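Local coordinates for protein xyloglucan-specific endo-beta-1,4-glucanase BoGH9A (Bacteroides ovatus, PDB 6DHT) that hydrolyses internal beta-1,4-glucosidic linkages in the backbone of plant xyloglucans, releasing xyloglucan oligosaccharides, at residues I176-S179 with G180-G184; E341-W344 with A345-L349; R398-A401 with D402-K405. One frame throughout, in Å; residues are numbered along the deposited sequence.

Interaction 1 of 3, residues I176-S179 with G180-G184; sequences IVNS and GYSIG
In the first turns of helix 176-192, one of the helices of the (alpha/alpha)6 barrel of glycoside hydrolase family 9, Ser-182 folds back on the carbonyl of Asn-178. Evidence for a regular alpha-helix is the ladder of i to i+4 bonds, from Gly-180 N to Ile-176 O (2.9 Å) through to Ile-183 N on Ser-179 O (3.0 Å). On this ladder Ser-182 adds a second rung to one carbonyl. Its OG donates to Asn-178 O at 2.8 Å, while its own backbone N reaches the same oxygen at 2.9 Å. The two donors come from opposite faces of the carbonyl plane, so this buried oxygen is gripped twice and its peptide is held from both sides. The torsion explains the reach: OG stands anti to the carbonyl carbon and beside the backbone N (chi1 -67°), which turns the hydroxyl back along the helix. An alanine here would remove OG and would probably leave Asn-178 O with the backbone bond of residue 182 and no hydroxyl on the other face of its plane. The same oxygen lies near the plane of the Tyr-181 ring, at its edge, 4.1 Å from CD2. The amide of Asn-178 is held from outside the two segments: ND2 bonds to Asp-168 OD1 and Asn-552 OD1, and the side chain is about 8 Å from those of Asp-171 and Glu-548, the predicted nucleophile and proton donor. Ser-179 OG bonds to Tyr-175 O, just before the helix. The side chain of Ile-183 meets the carbonyl of Ser-179 with aliphatic carbon: CG1 rests 3.3 Å from Ser-179 O and CD1 lies 3.5 Å from that same oxygen.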
ATOM      1  N   ILE A 176       5.003  -5.368 -13.603  1.00 14.88           N
ATOM      2  CA  ILE A 176       6.170  -5.684 -12.790  1.00 14.57           C
ATOM      3  C   ILE A 176       6.588  -4.525 -11.869  1.00 16.48           C
ATOM      4  O   ILE A 176       6.923  -4.734 -10.693  1.00 14.67           O
ATOM      5  CB  ILE A 176       7.358  -6.102 -13.697  1.00 15.58           C
ATOM      6  CG1 ILE A 176       7.143  -7.501 -14.294  1.00 16.25           C
ATOM      7  CG2 ILE A 176       8.658  -6.103 -12.896  1.00 16.39           C
ATOM      8  CD1 ILE A 176       7.156  -8.647 -13.292  1.00 18.05           C
ATOM      9  N   VAL A 177       6.559  -3.302 -12.364  1.00 15.83           N
ATOM     10  CA  VAL A 177       6.964  -2.166 -11.546  1.00 14.22           C
ATOM     11  C   VAL A 177       6.064  -2.069 -10.330  1.00 13.95           C
ATOM     12  O   VAL A 177       6.540  -2.022  -9.168  1.00 15.25           O
ATOM     13  CB  VAL A 177       6.977  -0.869 -12.358  1.00 16.24           C
ATOM     14  CG1 VAL A 177       7.019   0.362 -11.472  1.00 18.55           C
ATOM     15  CG2 VAL A 177       8.167  -0.881 -13.314  1.00 18.81           C
ATOM     16  N   ASN A 178       4.757  -2.052 -10.557  1.00 13.01           N
ATOM     17  CA  ASN A 178       3.859  -1.799  -9.453  1.00 13.15           C
ATOM     18  C   ASN A 178       3.811  -2.976  -8.491  1.00 14.99           C
ATOM     19  O   ASN A 178       3.780  -2.779  -7.266  1.00 13.62           O
ATOM     20  CB  ASN A 178       2.465  -1.489  -9.972  1.00 14.47           C
ATOM     21  CG  ASN A 178       1.643  -0.754  -8.961  1.00 13.03           C
ATOM     22  OD1 ASN A 178       2.130   0.181  -8.327  1.00 15.55           O
ATOM     23  ND2 ASN A 178       0.414  -1.195  -8.762  1.00 13.36           N
ATOM     24  N   SER A 179       3.828  -4.203  -8.988  1.00 13.98           N
ATOM     25  CA  SER A 179       3.718  -5.326  -8.067  1.00 13.83           C
ATOM     26  C   SER A 179       5.036  -5.575  -7.323  1.00 13.80           C
ATOM     27  O   SER A 179       4.997  -5.953  -6.160  1.00 13.92           O
ATOM     28  CB  SER A 179       3.162  -6.578  -8.750  1.00 17.33           C
ATOM     29  OG  SER A 179       4.061  -7.110  -9.682  1.00 15.56           O
ATOM     30  N   GLY A 180       6.167  -5.326  -7.973  1.00 13.64           N
ATOM     31  CA  GLY A 180       7.461  -5.415  -7.342  1.00 13.72           C
ATOM     32  C   GLY A 180       7.593  -4.405  -6.226  1.00 13.97           C
ATOM     33  O   GLY A 180       8.046  -4.742  -5.130  1.00 13.04           O
ATOM     34  N   TYR A 181       7.216  -3.167  -6.500  1.00 14.80           N
ATOM     35  CA  TYR A 181       7.191  -2.108  -5.493  1.00 12.38           C
ATOM     36  C   TYR A 181       6.284  -2.496  -4.319  1.00 10.71           C
ATOM     37  O   TYR A 181       6.638  -2.331  -3.128  1.00 12.36           O
ATOM     38  CB  TYR A 181       6.641  -0.812  -6.099  1.00 14.51           C
ATOM     39  CG  TYR A 181       6.211   0.135  -5.029  1.00 14.24           C
ATOM     40  CD1 TYR A 181       7.131   0.909  -4.323  1.00 13.77           C
ATOM     41  CD2 TYR A 181       4.878   0.232  -4.698  1.00 13.59           C
ATOM     42  CE1 TYR A 181       6.696   1.769  -3.307  1.00 14.25           C
ATOM     43  CE2 TYR A 181       4.441   1.057  -3.698  1.00 14.58           C
ATOM     44  CZ  TYR A 181       5.358   1.824  -2.997  1.00 14.23           C
ATOM     45  OH  TYR A 181       4.904   2.683  -2.000  1.00 16.36           O
ATOM     46  N   SER A 182       5.099  -2.997  -4.640  1.00 11.75           N
ATOM     47  CA  SER A 182       4.118  -3.315  -3.613  1.00 12.23           C
ATOM     48  C   SER A 182       4.625  -4.367  -2.628  1.00 10.24           C
ATOM     49  O   SER A 182       4.508  -4.219  -1.404  1.00 11.33           O
ATOM     50  CB  SER A 182       2.812  -3.786  -4.243  1.00 12.42           C
ATOM     51  OG  SER A 182       2.152  -2.732  -4.968  1.00 12.88           O
ATOM     52  N   ILE A 183       5.165  -5.451  -3.162  1.00 10.92           N
ATOM     53  CA  ILE A 183       5.787  -6.484  -2.348  1.00 11.33           C
ATOM     54  C   ILE A 183       6.967  -5.892  -1.581  1.00 11.41           C
ATOM     55  O   ILE A 183       7.115  -6.146  -0.392  1.00 11.51           O
ATOM     56  CB  ILE A 183       6.255  -7.632  -3.223  1.00 11.71           C
ATOM     57  CG1 ILE A 183       5.082  -8.332  -3.904  1.00 11.94           C
ATOM     58  CG2 ILE A 183       7.023  -8.606  -2.383  1.00 12.08           C
ATOM     59  CD1 ILE A 183       5.464  -9.206  -5.065  1.00 15.08           C
ATOM     60  N   GLY A 184       7.772  -5.059  -2.235  1.00 11.39           N
ATOM     61  CA  GLY A 184       8.917  -4.456  -1.581  1.00 12.36           C
ATOM     62  C   GLY A 184       8.537  -3.657  -0.333  1.00 11.34           C
ATOM     63  O   GLY A 184       9.227  -3.724   0.688  1.00 11.76           O
TER

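Interaction 2 of 3, residues E341-W344 with A345-L349; sequences EFFW and AASEL. With CA (calcium ion), chain C.
Trp-344 and Glu-348, one turn apart, make the tight part of this contact. The indole NE1 donates to Glu-348 OE2 at 3.0 Å, using the oxygen's anti lone pair; the N-H...O angle is 152°, and the acceptor sits 16° out of the ring plane. Carboxylate and indole are turned 73° against each other. A bend at chi2 brings the Glu-348 chain round to the indole, with CG only 3.3 Å from NE1, while OE1 forms a salt bridge with Arg-280. Both residues belong to helix 339-353 of the family 9 (alpha/alpha)6 barrel, packed against helix 265-281. Between side chains the Phe-343 side is looser: Ser-347 OG lies 3.7 Å above one face of that ring, offset toward the rim. The backbone there is firmly held, since OG donates to Phe-343 O at 2.8 Å and Ser-347 N reaches this oxygen from the opposite face of its plane; Trp-386 NE1 bonds to OG. The CB of Glu-341 points away from 345-349, and its carboxylate binds a calcium ion instead: OE1 and OE2 chelate it at 2.5 Å each, beside a water and ligands from Asp-335, His-337, Asp-340 and Gly-376.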
ATOM      1  N   GLU A 341      15.555   3.292  -8.269  1.00 17.91           N
ATOM      2  CA  GLU A 341      15.432   1.857  -8.455  1.00 17.58           C
ATOM      3  C   GLU A 341      16.837   1.213  -8.416  1.00 17.89           C
ATOM      4  O   GLU A 341      17.013   0.131  -7.870  1.00 17.42           O
ATOM      5  CB  GLU A 341      14.688   1.533  -9.766  1.00 18.55           C
ATOM      6  CG  GLU A 341      13.169   1.846  -9.752  1.00 17.03           C
ATOM      7  CD  GLU A 341      12.826   3.303 -10.006  1.00 19.13           C
ATOM      8  OE1 GLU A 341      13.737   4.119 -10.273  1.00 20.28           O
ATOM      9  OE2 GLU A 341      11.623   3.657  -9.933  1.00 19.04           O
ATOM     10  N   PHE A 342      17.831   1.873  -9.012  1.00 19.00           N
ATOM     11  CA  PHE A 342      19.206   1.396  -8.889  1.00 18.06           C
ATOM     12  C   PHE A 342      19.622   1.375  -7.407  1.00 15.89           C
ATOM     13  O   PHE A 342      20.199   0.400  -6.929  1.00 17.54           O
ATOM     14  CB  PHE A 342      20.169   2.269  -9.718  1.00 20.08           C
ATOM     15  CG  PHE A 342      20.341   1.814 -11.154  1.00 19.78           C
ATOM     16  CD1 PHE A 342      20.988   0.631 -11.434  1.00 22.63           C
ATOM     17  CD2 PHE A 342      19.855   2.573 -12.190  1.00 21.32           C
ATOM     18  CE1 PHE A 342      21.161   0.206 -12.734  1.00 23.94           C
ATOM     19  CE2 PHE A 342      20.031   2.155 -13.510  1.00 21.03           C
ATOM     20  CZ  PHE A 342      20.683   0.960 -13.765  1.00 22.22           C
ATOM     21  N   PHE A 343      19.255   2.424  -6.669  1.00 17.44           N
ATOM     22  CA  PHE A 343      19.620   2.488  -5.247  1.00 18.97           C
ATOM     23  C   PHE A 343      18.986   1.363  -4.458  1.00 15.49           C
ATOM     24  O   PHE A 343      19.642   0.675  -3.671  1.00 15.93           O
ATOM     25  CB  PHE A 343      19.219   3.822  -4.642  1.00 19.22           C
ATOM     26  CG  PHE A 343      19.454   3.907  -3.168  1.00 17.55           C
ATOM     27  CD1 PHE A 343      20.742   4.003  -2.690  1.00 19.84           C
ATOM     28  CD2 PHE A 343      18.404   3.915  -2.258  1.00 18.01           C
ATOM     29  CE1 PHE A 343      20.990   4.093  -1.347  1.00 17.38           C
ATOM     30  CE2 PHE A 343      18.650   4.005  -0.912  1.00 17.08           C
ATOM     31  CZ  PHE A 343      19.946   4.097  -0.449  1.00 16.93           C
ATOM     32  N   TRP A 344      17.689   1.169  -4.665  1.00 15.88           N
ATOM     33  CA  TRP A 344      16.977   0.121  -3.934  1.00 15.37           C
ATOM     34  C   TRP A 344      17.521  -1.269  -4.303  1.00 13.98           C
ATOM     35  O   TRP A 344      17.869  -2.071  -3.423  1.00 14.58           O
ATOM     36  CB  TRP A 344      15.447   0.243  -4.143  1.00 14.40           C
ATOM     37  CG  TRP A 344      14.683  -0.847  -3.477  1.00 12.58           C
ATOM     38  CD1 TRP A 344      14.976  -1.453  -2.296  1.00 16.64           C
ATOM     39  CD2 TRP A 344      13.519  -1.514  -3.989  1.00 13.17           C
ATOM     40  NE1 TRP A 344      14.075  -2.462  -2.028  1.00 13.77           N
ATOM     41  CE2 TRP A 344      13.153  -2.500  -3.041  1.00 13.41           C
ATOM     42  CE3 TRP A 344      12.732  -1.352  -5.133  1.00 15.20           C
ATOM     43  CZ2 TRP A 344      12.064  -3.349  -3.226  1.00 12.89           C
ATOM     44  CZ3 TRP A 344      11.635  -2.199  -5.309  1.00 15.56           C
ATOM     45  CH2 TRP A 344      11.316  -3.178  -4.352  1.00 15.06           C
ATOM     46  N   ALA A 345      17.648  -1.544  -5.598  1.00 16.03           N
ATOM     47  CA  ALA A 345      18.188  -2.823  -6.024  1.00 16.28           C
ATOM     48  C   ALA A 345      19.616  -3.105  -5.544  1.00 13.19           C
ATOM     49  O   ALA A 345      19.894  -4.179  -5.064  1.00 15.32           O
ATOM     50  CB  ALA A 345      18.132  -2.954  -7.552  1.00 17.19           C
ATOM     51  N   ALA A 346      20.500  -2.122  -5.694  1.00 16.23           N
ATOM     52  CA  ALA A 346      21.888  -2.322  -5.279  1.00 17.68           C
ATOM     53  C   ALA A 346      21.923  -2.546  -3.775  1.00 16.44           C
ATOM     54  O   ALA A 346      22.681  -3.393  -3.298  1.00 17.17           O
ATOM     55  CB  ALA A 346      22.720  -1.133  -5.678  1.00 18.78           C
ATOM     56  N   SER A 347      21.107  -1.795  -3.024  1.00 14.86           N
ATOM     57  CA  SER A 347      21.056  -1.971  -1.560  1.00 15.19           C
ATOM     58  C   SER A 347      20.617  -3.386  -1.183  1.00 15.70           C
ATOM     59  O   SER A 347      21.274  -4.059  -0.393  1.00 16.09           O
ATOM     60  CB  SER A 347      20.147  -0.935  -0.906  1.00 14.58           C
ATOM     61  OG  SER A 347      20.676   0.362  -1.048  1.00 16.09           O
ATOM     62  N   GLU A 348      19.532  -3.872  -1.788  1.00 15.88           N
ATOM     63  CA  GLU A 348      19.078  -5.212  -1.497  1.00 14.28           C
ATOM     64  C   GLU A 348      20.131  -6.246  -1.876  1.00 15.27           C
ATOM     65  O   GLU A 348      20.300  -7.211  -1.169  1.00 14.68           O
ATOM     66  CB  GLU A 348      17.749  -5.500  -2.216  1.00 15.60           C
ATOM     67  CG  GLU A 348      16.570  -4.647  -1.778  1.00 14.73           C
ATOM     68  CD  GLU A 348      16.031  -5.007  -0.381  1.00 18.05           C
ATOM     69  OE1 GLU A 348      16.579  -5.904   0.324  1.00 18.07           O
ATOM     70  OE2 GLU A 348      15.029  -4.364   0.021  1.00 16.88           O
ATOM     71  N   LEU A 349      20.755  -6.069  -3.041  1.00 16.40           N
ATOM     72  CA  LEU A 349      21.768  -7.026  -3.466  1.00 18.35           C
ATOM     73  C   LEU A 349      22.979  -7.011  -2.541  1.00 17.39           C
ATOM     74  O   LEU A 349      23.524  -8.054  -2.231  1.00 17.93           O
ATOM     75  CB  LEU A 349      22.166  -6.784  -4.923  1.00 17.40           C
ATOM     76  CG  LEU A 349      21.141  -7.416  -5.885  1.00 17.68           C
ATOM     77  CD1 LEU A 349      21.206  -6.805  -7.270  1.00 21.90           C
ATOM     78  CD2 LEU A 349      21.263  -8.941  -5.936  1.00 20.28           C
TER
HETATM   79 CA    CA C 602      12.182   6.081 -10.198  1.00 19.51          CA
HETATM   80  O   HOH W   1      11.535   8.440 -10.498  1.00 26.14           O

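Interaction 3 of 3, residues R398-A401 with D402-K405; sequences RRFA and DSLK. With EDO (1,2-ethanediol), chain L.
Asp-402 meets Arg-398 one turn back, partly through a bound molecule. Its N donates to Arg-398 O at 2.8 Å, but OD1 and Arg-398 NE are 4.4 Å apart, beyond a salt bridge. The gap is bridged by 1,2-ethanediol, probably from the crystallisation liquor: its O1 donates to OD1 at 2.5 Å and accepts from both NE (2.9 Å) and NH2 of Arg-398, near the plane of the guanidinium at its edge. Bends at chi2 and chi3 bring that group round to the diol. Ser-403 follows, with OG donating to Phe-400 O at 2.6 Å in the carbonyl plane, on a lone pair. This bond spans three residues rather than four, and it forms because OG stands between the backbone N and the carbonyl carbon (chi1 70°). All of this takes place on helix 395-416 of the family 9 (alpha/alpha)6 barrel, away from the catalytic residues. Leu-404 N, also in the carbonyl plane, is a further donor to Phe-400 O. Its CD1 lies over one face of the Phe-400 ring, an off-centre CH-pi contact 4.2 Å from the centroid and 30° off the normal; Trp-386 meets the ring edge-to-face. Lys-405 N donates to Ala-401 O at 2.9 Å, and its extended side chain passes the diol, CD to C1 4.1 Å, to bring NZ to Gln-457 O.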
ATOM      1  N   ARG A 398      27.581   2.129   8.910  1.00 18.03           N
ATOM      2  CA  ARG A 398      26.824   2.765   9.974  1.00 16.07           C
ATOM      3  C   ARG A 398      26.773   4.263   9.761  1.00 20.93           C
ATOM      4  O   ARG A 398      25.727   4.895   9.958  1.00 19.28           O
ATOM      5  CB  ARG A 398      27.449   2.443  11.327  1.00 20.31           C
ATOM      6  CG  ARG A 398      26.545   2.818  12.462  1.00 34.81           C
ATOM      7  CD  ARG A 398      25.726   1.621  12.903  1.00 43.08           C
ATOM      8  NE  ARG A 398      24.404   1.638  12.307  1.00 44.12           N
ATOM      9  CZ  ARG A 398      23.627   0.572  12.150  1.00 39.13           C
ATOM     10  NH1 ARG A 398      24.020  -0.639  12.532  1.00 40.50           N
ATOM     11  NH2 ARG A 398      22.448   0.729  11.594  1.00 41.54           N
ATOM     12  N   ARG A 399      27.864   4.845   9.290  1.00 18.46           N
ATOM     13  CA  ARG A 399      27.906   6.267   9.018  1.00 20.11           C
ATOM     14  C   ARG A 399      26.913   6.607   7.895  1.00 18.04           C
ATOM     15  O   ARG A 399      26.207   7.622   7.967  1.00 20.61           O
ATOM     16  CB  ARG A 399      29.326   6.673   8.629  1.00 21.19           C
ATOM     17  CG  ARG A 399      29.544   8.164   8.404  1.00 30.66           C
ATOM     18  CD  ARG A 399      30.710   8.385   7.443  1.00 40.20           C
ATOM     19  NE  ARG A 399      31.816   7.465   7.724  1.00 54.57           N
ATOM     20  CZ  ARG A 399      32.627   6.938   6.807  1.00 49.75           C
ATOM     21  NH1 ARG A 399      32.485   7.229   5.519  1.00 52.95           N
ATOM     22  NH2 ARG A 399      33.590   6.105   7.186  1.00 47.28           N
ATOM     23  N   PHE A 400      26.875   5.778   6.859  1.00 16.42           N
ATOM     24  CA  PHE A 400      25.941   5.988   5.772  1.00 20.52           C
ATOM     25  C   PHE A 400      24.495   5.875   6.275  1.00 20.64           C
ATOM     26  O   PHE A 400      23.670   6.771   6.017  1.00 18.45           O
ATOM     27  CB  PHE A 400      26.187   4.989   4.652  1.00 16.76           C
ATOM     28  CG  PHE A 400      25.307   5.203   3.452  1.00 18.03           C
ATOM     29  CD1 PHE A 400      25.355   6.397   2.762  1.00 21.76           C
ATOM     30  CD2 PHE A 400      24.464   4.208   3.018  1.00 19.59           C
ATOM     31  CE1 PHE A 400      24.545   6.608   1.650  1.00 23.83           C
ATOM     32  CE2 PHE A 400      23.649   4.402   1.902  1.00 19.96           C
ATOM     33  CZ  PHE A 400      23.696   5.596   1.219  1.00 21.37           C
ATOM     34  N   ALA A 401      24.183   4.789   6.978  1.00 18.21           N
ATOM     35  CA  ALA A 401      22.848   4.624   7.555  1.00 16.90           C
ATOM     36  C   ALA A 401      22.475   5.824   8.421  1.00 21.52           C
ATOM     37  O   ALA A 401      21.357   6.349   8.317  1.00 19.07           O
ATOM     38  CB  ALA A 401      22.753   3.337   8.356  1.00 18.33           C
ATOM     39  N   ASP A 402      23.393   6.271   9.273  1.00 20.59           N
ATOM     40  CA  ASP A 402      23.124   7.409  10.152  1.00 22.76           C
ATOM     41  C   ASP A 402      22.748   8.649   9.349  1.00 19.64           C
ATOM     42  O   ASP A 402      21.870   9.410   9.769  1.00 22.36           O
ATOM     43  CB  ASP A 402      24.337   7.743  11.039  1.00 23.77           C
ATOM     44  CG  ASP A 402      24.488   6.802  12.217  1.00 33.68           C
ATOM     45  OD1 ASP A 402      23.612   5.941  12.426  1.00 39.21           O
ATOM     46  OD2 ASP A 402      25.492   6.938  12.955  1.00 36.20           O
ATOM     47  N   SER A 403      23.381   8.851   8.196  1.00 19.19           N
ATOM     48  CA  SER A 403      23.081  10.006   7.365  1.00 21.79           C
ATOM     49  C   SER A 403      21.663   9.887   6.800  1.00 21.90           C
ATOM     50  O   SER A 403      20.955  10.885   6.668  1.00 23.89           O
ATOM     51  CB  SER A 403      24.107  10.200   6.234  1.00 25.22           C
ATOM     52  OG  SER A 403      24.020   9.209   5.220  1.00 27.01           O
ATOM     53  N   LEU A 404      21.230   8.669   6.502  1.00 18.14           N
ATOM     54  CA  LEU A 404      19.882   8.467   5.969  1.00 17.15           C
ATOM     55  C   LEU A 404      18.865   8.649   7.077  1.00 21.11           C
ATOM     56  O   LEU A 404      17.773   9.205   6.843  1.00 18.10           O
ATOM     57  CB  LEU A 404      19.757   7.064   5.384  1.00 17.13           C
ATOM     58  CG  LEU A 404      20.665   6.693   4.209  1.00 19.10           C
ATOM     59  CD1 LEU A 404      20.529   5.227   3.837  1.00 18.78           C
ATOM     60  CD2 LEU A 404      20.382   7.562   3.011  1.00 22.10           C
ATOM     61  N   LYS A 405      19.188   8.208   8.283  1.00 18.59           N
ATOM     62  CA  LYS A 405      18.338   8.440   9.441  1.00 18.48           C
ATOM     63  C   LYS A 405      18.133   9.930   9.652  1.00 19.51           C
ATOM     64  O   LYS A 405      17.002  10.392   9.860  1.00 19.39           O
ATOM     65  CB  LYS A 405      18.957   7.820  10.692  1.00 19.51           C
ATOM     66  CG  LYS A 405      18.249   8.162  12.002  1.00 21.08           C
ATOM     67  CD  LYS A 405      18.852   7.374  13.143  1.00 22.00           C
ATOM     68  CE  LYS A 405      18.418   7.928  14.489  1.00 24.01           C
ATOM     69  NZ  LYS A 405      19.069   7.218  15.613  1.00 26.36           N
TER
HETATM   70  C1  EDO L 611      21.157   4.301  11.680  1.00 40.58           C
HETATM   71  O1  EDO L 611      22.468   3.769  11.913  1.00 44.19           O
HETATM   72  C2  EDO L 611      20.126   3.185  11.819  1.00 37.63           C
HETATM   73  O2  EDO L 611      19.901   2.930  13.209  1.00 43.16           O

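How the interactions relate
The three turns lie on separate helices of one catalytic domain and form a chain of contacts in which interaction 2 is the middle member. Its Trp-344 packs on the backbone of interaction 1, with CH2 3.7 Å from Gly-180 O and CZ2 3.7 Å from Gly-184 CA. Its Phe-343 CE1 comes within 4.0 Å of Phe-400 CZ of interaction 3, and Trp-386 meets both, bonding Ser-347 OG and packing on the Phe-400 ring. Interactions 1 and 3 do not touch, their nearest atoms being about 15 Å apart. Interaction 1 lies nearest the predicted catalytic residues, interaction 2 holds a calcium ligand, and interaction 3 is remote from the annotated sites.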